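Local coordinates for protein dihydroorotate dehydrogenase (Schistosoma mansoni, PDB 6UY4) that probably catalyses the FMN-dependent oxidation of (S)-dihydroorotate to orotate, with a quinone as electron acceptor, in de novo pyrimidine biosynthesis, at residues I199-P204 with L240-D245; E216-L221 with K252-V257; C314-S319 with L344-S349. One frame throughout, in Å; residues are numbered along the deposited sequence.

Contact 1: I199-P204 with L240-D245; sequences INVSSP and LKISPD. With FMN (flavin mononucleotide), chain G.
V201 and L240 form the apolar centre. CG2 of V201 lies 3.6 Å from CG of L240, and the two side chains meet at an oblique angle. The same methyl also reaches I242, with V201 CG2 3.8 Å from I242 CG2. CG2 of V201 is turned back beside its own backbone N (CG1 anti to that N, chi1 174°), which brings it over the neighbouring strand. I199 extends this patch, its CB near CD1 of L240.

Two backbone bonds tie the strands in parallel register. N of K241 gives a hydrogen bond of 2.9 Å to O of I199. O of K241 accepts one of 2.7 Å from N of V201.

N200 and K241 lie side by side on the other face of the sheet and point the same way, toward the flavin. ND2 of N200 donates to FMN O2 at 2.7 Å. The K241 chain is fully extended from CB to NZ (chi1 -174°). This carries NZ to the junction of the ring and the ribityl chain. There NZ bonds FMN O2, N1 and O3' (3.0 Å for NZ to O3'), and O2' weakly. One ammonium group thus grips both the pyrimidine edge of the flavin and the ribityl hydroxyls, and fixes them relative to each other. OD1 of N200 is held by N169, which fixes the turn of the amide.

Further out, a weak bond joins OG of S203 and OG of S243 at 3.4 Å. D245 directs its carboxylate elsewhere, to K310 and L275 N.

The two strands belong to a beta-alpha-beta unit of the TIM-barrel fold, linked through helix 215-230. Strand 267-270 flanks strand 238-242 on its other edge, and helix 248-259 packs I254 against V201 and I242.

Contact 2: E216-L221 with K252-V257; sequences EKLRDL and KDIVEV
V257 and R219 make the close part of this helix pair. CG1 of V257 lies 3.6 Å from CA of R219, so the valine methyl sits against the backbone of the facing helix. L218 adds two looser apolar contacts on the buried side. Its CD2 is 4.1 Å from CG1 of I254, with the two side chains crossing at about a right angle, and its CG is 4.2 Å from CG1 of V257.

The outer side is polar and less firmly joined. A chi1 of -170° sets CG of R219 beside its own carbonyl carbon, and the chain then bends at chi3. The bend lays the guanidinium over the other valine methyl, CG2 of V257, which lies 3.9 Å above its plane and toward its rim. E256 OE2 is near that plane, but at 4.3 Å from R219 NH2 it is beyond a salt bridge. R219 has its salt bridge within its own helix, NE to E216 OE2 at 3.5 Å. D260 is a long, weak partner of R219, as K215 is of E256.

The short axes run 10.0 Å apart at an angle of 27°. Helices 215-230 and 248-259 are thus near-parallel neighbours on the outside of the barrel. The strands beneath them are 196-200 and 238-242. Helix 305-321 packs against V255 of helix 248-259.

Contact 3: C314-S319 with L344-S349; sequences CLRKVS and LNAGAS
L315 reaches across to A348 and A346 at the inner side of the contact. Its CD2 lies 3.7 Å from CB of A348 and 4.2 Å from CB of A346. The isobutyl group extends toward the end of helix 337-346. It also touches I270 and L328 of the barrel strands.

R316 follows on the outer side. Its NE is 4.1 Å from CB of A346, and the guanidinium meets this methyl obliquely. The charge itself is engaged elsewhere, in a salt bridge from NH1 to D313.

One turn after L315, S319 comes up against the helix end. Its CB is 3.4 Å from O of A346. G347 closes helix 337-346 in a Schellman motif with positive phi (136°). It has no side chain, and its CA itself faces OG of S319.

The contact is mostly apolar, and small in its second segment: two alanine methyls and a glycine receive a leucine branch and a serine. It fits helix 305-321 closely to the turn that leads into strand 350-353. The arginine contributes its shape here while its charge is paired within its own helix.

Overall arrangement
Contact 1 is the core of the set and alone reaches the flavin. It joins two adjacent barrel strands by backbone bonds and sends polar side chains to FMN. Contacts 2 and 3 lie farther out, among the helices that surround the barrel. Contact 2 is buried between two helices, with charged groups at its outer rim. Contact 3 is partly buried and sets a helix against a helix end, where a serine meets backbone. Contact 2 covers the apolar face of contact 1: L218 meets L240, and L221 meets I199. It includes helix 215-230, which connects the two strands of contact 1. V318 of contact 3 bridges the three, touching I242 of contact 1 and V255 of contact 2.

Contact 1: I199-P204 with L240-D245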
# COMPACT_ATOMS: atom_id res chain seq x y z
N ILE A 199 3.79 6.61 -6.55
CA ILE A 199 2.97 6.63 -7.76
C ILE A 199 2.76 5.19 -8.20
O ILE A 199 3.72 4.42 -8.34
CB ILE A 199 3.64 7.44 -8.89
CG1 ILE A 199 3.81 8.90 -8.44
CG2 ILE A 199 2.81 7.37 -10.16
CD1 ILE A 199 4.46 9.77 -9.48
N ASN A 200 1.50 4.82 -8.42
CA ASN A 200 1.15 3.46 -8.81
C ASN A 200 1.30 3.29 -10.31
O ASN A 200 0.70 4.03 -11.09
CB ASN A 200 -0.27 3.12 -8.38
CG ASN A 200 -0.39 2.87 -6.89
OD1 ASN A 200 0.52 3.18 -6.12
ND2 ASN A 200 -1.51 2.29 -6.48
N VAL A 201 2.12 2.31 -10.72
CA VAL A 201 2.16 1.92 -12.13
C VAL A 201 0.86 1.21 -12.48
O VAL A 201 0.36 0.37 -11.72
CB VAL A 201 3.37 1.01 -12.40
CG1 VAL A 201 3.34 0.48 -13.83
CG2 VAL A 201 4.66 1.76 -12.15
N SER A 202 0.29 1.57 -13.64
CA SER A 202 -0.97 0.98 -14.06
C SER A 202 -0.82 -0.52 -14.27
O SER A 202 0.05 -0.97 -15.01
CB SER A 202 -1.44 1.65 -15.35
OG SER A 202 -0.74 1.14 -16.47
N SER A 203 -1.67 -1.29 -13.59
CA SER A 203 -1.61 -2.73 -13.70
C SER A 203 -2.11 -3.17 -15.07
O SER A 203 -3.00 -2.53 -15.65
CB SER A 203 -2.46 -3.39 -12.61
OG SER A 203 -2.57 -4.79 -12.82
N PRO A 204 -1.56 -4.24 -15.63
CA PRO A 204 -2.08 -4.74 -16.91
C PRO A 204 -3.40 -5.48 -16.74
O PRO A 204 -3.56 -6.59 -17.26
CB PRO A 204 -0.96 -5.66 -17.41
CG PRO A 204 -0.31 -6.14 -16.16
CD PRO A 204 -0.35 -4.98 -15.20
N LEU A 240 7.91 4.25 -6.73
CA LEU A 240 7.08 3.69 -7.78
C LEU A 240 6.55 2.34 -7.31
O LEU A 240 7.34 1.43 -7.02
CB LEU A 240 7.87 3.54 -9.08
CG LEU A 240 7.08 3.68 -10.37
CD1 LEU A 240 6.38 5.03 -10.43
CD2 LEU A 240 7.98 3.48 -11.58
N LYS A 241 5.23 2.21 -7.25
CA LYS A 241 4.58 0.98 -6.80
C LYS A 241 4.06 0.23 -8.02
O LYS A 241 3.28 0.78 -8.81
CB LYS A 241 3.45 1.30 -5.83
CG LYS A 241 2.80 0.07 -5.20
CD LYS A 241 1.82 0.48 -4.12
CE LYS A 241 1.19 -0.73 -3.46
NZ LYS A 241 0.27 -0.34 -2.35
N ILE A 242 4.48 -1.02 -8.17
CA ILE A 242 4.16 -1.82 -9.35
C ILE A 242 3.26 -2.98 -8.95
O ILE A 242 3.01 -3.24 -7.77
CB ILE A 242 5.43 -2.32 -10.06
CG1 ILE A 242 6.14 -3.37 -9.19
CG2 ILE A 242 6.37 -1.16 -10.36
CD1 ILE A 242 7.34 -3.99 -9.85
N SER A 243 2.78 -3.70 -9.96
CA SER A 243 1.93 -4.88 -9.93
C SER A 243 2.76 -6.14 -10.05
O SER A 243 3.77 -6.16 -10.77
CB SER A 243 0.91 -4.83 -11.07
OG SER A 243 0.14 -6.01 -11.13
N PRO A 244 2.38 -7.22 -9.36
CA PRO A 244 3.12 -8.48 -9.48
C PRO A 244 2.80 -9.28 -10.73
O PRO A 244 3.38 -10.35 -10.93
CB PRO A 244 2.68 -9.24 -8.22
CG PRO A 244 1.29 -8.76 -7.99
CD PRO A 244 1.27 -7.32 -8.40
N ASP A 245 1.90 -8.80 -11.58
CA ASP A 245 1.47 -9.52 -12.77
C ASP A 245 2.22 -9.12 -14.03
O ASP A 245 1.90 -9.61 -15.11
CB ASP A 245 -0.04 -9.32 -12.98
CG ASP A 245 -0.85 -9.75 -11.78
OD1 ASP A 245 -0.43 -10.69 -11.08
OD2 ASP A 245 -1.91 -9.13 -11.53
N1 FMN G . -2.84 0.12 -2.92
C2 FMN G . -2.59 1.40 -3.38
O2 FMN G . -1.49 1.68 -3.84
N3 FMN G . -3.58 2.36 -3.32
C4 FMN G . -4.82 2.05 -2.80
O4 FMN G . -5.70 2.91 -2.75
C4A FMN G . -5.07 0.76 -2.34
N5 FMN G . -6.31 0.45 -1.82
C5A FMN G . -6.56 -0.83 -1.36
C6 FMN G . -7.82 -1.14 -0.84
C7 FMN G . -8.08 -2.42 -0.37
C7M FMN G . -9.43 -2.75 0.19
C8 FMN G . -7.09 -3.39 -0.43
C8M FMN G . -7.37 -4.78 0.08
C9 FMN G . -5.84 -3.08 -0.95
C9A FMN G . -5.57 -1.80 -1.42
N10 FMN G . -4.33 -1.48 -1.94
C10 FMN G . -4.08 -0.20 -2.40
C1' FMN G . -3.24 -2.51 -2.01
C2' FMN G . -2.44 -2.54 -0.72
O2' FMN G . -1.95 -1.25 -0.42
C3' FMN G . -1.25 -3.49 -0.83
O3' FMN G . -0.51 -3.17 -1.99
C4' FMN G . -1.69 -4.95 -0.90
O4' FMN G . -2.96 -5.12 -0.31
C5' FMN G . -0.67 -5.79 -0.14
O5' FMN G . -1.14 -7.10 0.05
P FMN G . -1.42 -7.59 1.56
O1P FMN G . -1.85 -9.04 1.50
O2P FMN G . -0.18 -7.44 2.40
O3P FMN G . -2.55 -6.77 2.13

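Contact 2: E216-L221 with K252-V257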
# COMPACT_ATOMS: atom_id res chain seq x y z
N GLU A 216 7.40 4.35 -23.02
CA GLU A 216 7.67 5.77 -23.20
C GLU A 216 6.69 6.65 -22.43
O GLU A 216 7.07 7.75 -22.00
CB GLU A 216 7.64 6.13 -24.69
CG GLU A 216 8.84 5.61 -25.45
CD GLU A 216 10.16 6.03 -24.81
OE1 GLU A 216 10.27 7.21 -24.40
OE2 GLU A 216 11.07 5.18 -24.70
N LYS A 217 5.45 6.20 -22.24
CA LYS A 217 4.53 6.96 -21.38
C LYS A 217 5.00 6.94 -19.94
O LYS A 217 4.83 7.93 -19.21
CB LYS A 217 3.11 6.40 -21.50
CG LYS A 217 2.33 6.93 -22.69
CD LYS A 217 2.14 8.43 -22.61
N LEU A 218 5.60 5.83 -19.49
CA LEU A 218 6.17 5.79 -18.15
C LEU A 218 7.37 6.72 -18.03
O LEU A 218 7.50 7.45 -17.04
CB LEU A 218 6.56 4.36 -17.79
CG LEU A 218 7.26 4.18 -16.44
CD1 LEU A 218 6.39 4.69 -15.30
CD2 LEU A 218 7.64 2.72 -16.22
N ARG A 219 8.25 6.71 -19.03
CA ARG A 219 9.39 7.63 -19.02
C ARG A 219 8.93 9.08 -19.06
O ARG A 219 9.50 9.94 -18.39
CB ARG A 219 10.31 7.33 -20.21
CG ARG A 219 11.64 8.06 -20.16
CD ARG A 219 12.40 7.92 -21.47
NE ARG A 219 12.60 6.52 -21.85
CZ ARG A 219 13.66 5.79 -21.50
NH1 ARG A 219 14.61 6.32 -20.75
NH2 ARG A 219 13.76 4.53 -21.90
N ASP A 220 7.88 9.36 -19.84
CA ASP A 220 7.32 10.71 -19.86
C ASP A 220 6.74 11.08 -18.50
O ASP A 220 6.93 12.20 -18.01
CB ASP A 220 6.24 10.80 -20.94
CG ASP A 220 5.29 11.96 -20.72
OD1 ASP A 220 5.67 13.11 -21.04
OD2 ASP A 220 4.17 11.72 -20.22
N LEU A 221 6.02 10.14 -17.87
CA LEU A 221 5.44 10.41 -16.55
C LEU A 221 6.53 10.70 -15.53
O LEU A 221 6.45 11.69 -14.79
CB LEU A 221 4.58 9.22 -16.11
CG LEU A 221 4.09 9.22 -14.66
CD1 LEU A 221 3.18 10.41 -14.40
CD2 LEU A 221 3.37 7.92 -14.35
N LYS A 252 11.48 -5.63 -16.61
CA LYS A 252 12.80 -5.07 -16.88
C LYS A 252 12.70 -3.65 -17.41
O LYS A 252 13.53 -2.79 -17.08
CB LYS A 252 13.55 -5.96 -17.88
CG LYS A 252 13.86 -7.35 -17.36
CD LYS A 252 14.51 -8.21 -18.43
CE LYS A 252 14.80 -9.61 -17.92
NZ LYS A 252 15.47 -10.46 -18.94
N ASP A 253 11.68 -3.38 -18.24
CA ASP A 253 11.50 -2.03 -18.78
C ASP A 253 11.20 -1.03 -17.67
O ASP A 253 11.72 0.09 -17.68
CB ASP A 253 10.39 -2.03 -19.82
CG ASP A 253 10.78 -2.78 -21.09
OD1 ASP A 253 11.93 -3.24 -21.17
OD2 ASP A 253 9.92 -2.90 -21.99
N ILE A 254 10.35 -1.41 -16.72
CA ILE A 254 10.03 -0.52 -15.60
C ILE A 254 11.29 -0.21 -14.80
O ILE A 254 11.55 0.94 -14.43
CB ILE A 254 8.93 -1.14 -14.72
CG1 ILE A 254 7.63 -1.28 -15.50
CG2 ILE A 254 8.72 -0.30 -13.47
CD1 ILE A 254 6.51 -1.93 -14.72
N VAL A 255 12.10 -1.24 -14.52
CA VAL A 255 13.33 -1.03 -13.76
C VAL A 255 14.30 -0.14 -14.53
O VAL A 255 14.96 0.73 -13.95
CB VAL A 255 13.97 -2.39 -13.40
CG1 VAL A 255 15.35 -2.19 -12.80
CG2 VAL A 255 13.07 -3.16 -12.45
N GLU A 256 14.40 -0.34 -15.84
CA GLU A 256 15.32 0.45 -16.65
C GLU A 256 14.97 1.93 -16.60
O GLU A 256 15.83 2.78 -16.35
CB GLU A 256 15.33 -0.05 -18.09
CG GLU A 256 16.08 0.85 -19.05
CD GLU A 256 16.05 0.35 -20.48
OE1 GLU A 256 15.70 -0.83 -20.68
OE2 GLU A 256 16.36 1.14 -21.39
N VAL A 257 13.70 2.26 -16.85
CA VAL A 257 13.27 3.66 -16.82
C VAL A 257 13.44 4.24 -15.42
O VAL A 257 13.84 5.40 -15.25
CB VAL A 257 11.82 3.78 -17.31
CG1 VAL A 257 11.31 5.20 -17.13
CG2 VAL A 257 11.72 3.36 -18.77

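Contact 3: C314-S319 with L344-S349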
# COMPACT_ATOMS: atom_id res chain seq x y z
N CYS A 314 8.35 -11.63 -7.28
CA CYS A 314 8.48 -10.41 -8.06
C CYS A 314 9.47 -9.45 -7.41
O CYS A 314 10.29 -8.83 -8.10
CB CYS A 314 7.12 -9.74 -8.22
SG CYS A 314 7.14 -8.20 -9.17
N LEU A 315 9.42 -9.33 -6.08
CA LEU A 315 10.39 -8.51 -5.37
C LEU A 315 11.81 -9.03 -5.57
O LEU A 315 12.74 -8.26 -5.84
CB LEU A 315 10.05 -8.47 -3.88
CG LEU A 315 11.08 -7.83 -2.96
CD1 LEU A 315 11.17 -6.33 -3.22
CD2 LEU A 315 10.76 -8.10 -1.50
N ARG A 316 11.99 -10.35 -5.45
CA ARG A 316 13.31 -10.93 -5.65
C ARG A 316 13.83 -10.69 -7.06
O ARG A 316 15.05 -10.57 -7.26
CB ARG A 316 13.27 -12.43 -5.34
CG ARG A 316 14.63 -13.10 -5.28
CD ARG A 316 14.53 -14.55 -4.83
NE ARG A 316 14.04 -14.68 -3.46
CZ ARG A 316 12.83 -15.14 -3.14
NH1 ARG A 316 11.99 -15.52 -4.09
NH2 ARG A 316 12.47 -15.21 -1.86
N LYS A 317 12.93 -10.60 -8.04
CA LYS A 317 13.36 -10.27 -9.40
C LYS A 317 13.80 -8.82 -9.51
O LYS A 317 14.88 -8.53 -10.03
CB LYS A 317 12.22 -10.56 -10.39
CG LYS A 317 11.96 -12.03 -10.65
CD LYS A 317 10.89 -12.21 -11.72
CE LYS A 317 10.66 -13.68 -12.04
N VAL A 318 12.98 -7.90 -9.02
CA VAL A 318 13.29 -6.47 -9.13
C VAL A 318 14.58 -6.14 -8.40
O VAL A 318 15.41 -5.36 -8.88
CB VAL A 318 12.11 -5.63 -8.61
CG1 VAL A 318 12.47 -4.15 -8.59
CG2 VAL A 318 10.87 -5.86 -9.46
N SER A 319 14.78 -6.74 -7.22
CA SER A 319 16.02 -6.50 -6.47
C SER A 319 17.24 -6.94 -7.26
O SER A 319 18.32 -6.36 -7.10
CB SER A 319 15.96 -7.22 -5.12
OG SER A 319 17.10 -6.91 -4.33
N LEU A 344 12.54 -9.11 3.39
CA LEU A 344 13.73 -8.33 3.72
C LEU A 344 14.99 -9.01 3.20
O LEU A 344 15.91 -8.33 2.72
CB LEU A 344 13.82 -8.11 5.23
CG LEU A 344 12.76 -7.20 5.85
CD1 LEU A 344 12.98 -7.08 7.35
CD2 LEU A 344 12.76 -5.82 5.20
N ASN A 345 15.06 -10.34 3.28
CA ASN A 345 16.22 -11.04 2.74
C ASN A 345 16.22 -11.04 1.22
O ASN A 345 17.28 -11.12 0.60
CB ASN A 345 16.25 -12.48 3.26
CG ASN A 345 16.57 -12.56 4.74
OD1 ASN A 345 17.25 -11.69 5.29
ND2 ASN A 345 16.09 -13.61 5.40
N ALA A 346 15.04 -10.94 0.60
CA ALA A 346 14.95 -10.92 -0.86
C ALA A 346 15.41 -9.60 -1.47
O ALA A 346 15.64 -9.55 -2.68
CB ALA A 346 13.51 -11.22 -1.29
N GLY A 347 15.54 -8.55 -0.67
CA GLY A 347 16.04 -7.28 -1.18
C GLY A 347 15.28 -6.07 -0.69
O GLY A 347 15.59 -4.94 -1.09
N ALA A 348 14.28 -6.28 0.17
CA ALA A 348 13.46 -5.19 0.66
C ALA A 348 14.10 -4.53 1.88
O ALA A 348 14.72 -5.20 2.71
CB ALA A 348 12.06 -5.69 1.02
N SER A 349 13.96 -3.21 1.96
CA SER A 349 14.40 -2.46 3.13
C SER A 349 13.26 -2.11 4.08
O SER A 349 13.51 -1.88 5.27
CB SER A 349 15.11 -1.17 2.70
OG SER A 349 16.29 -1.46 1.96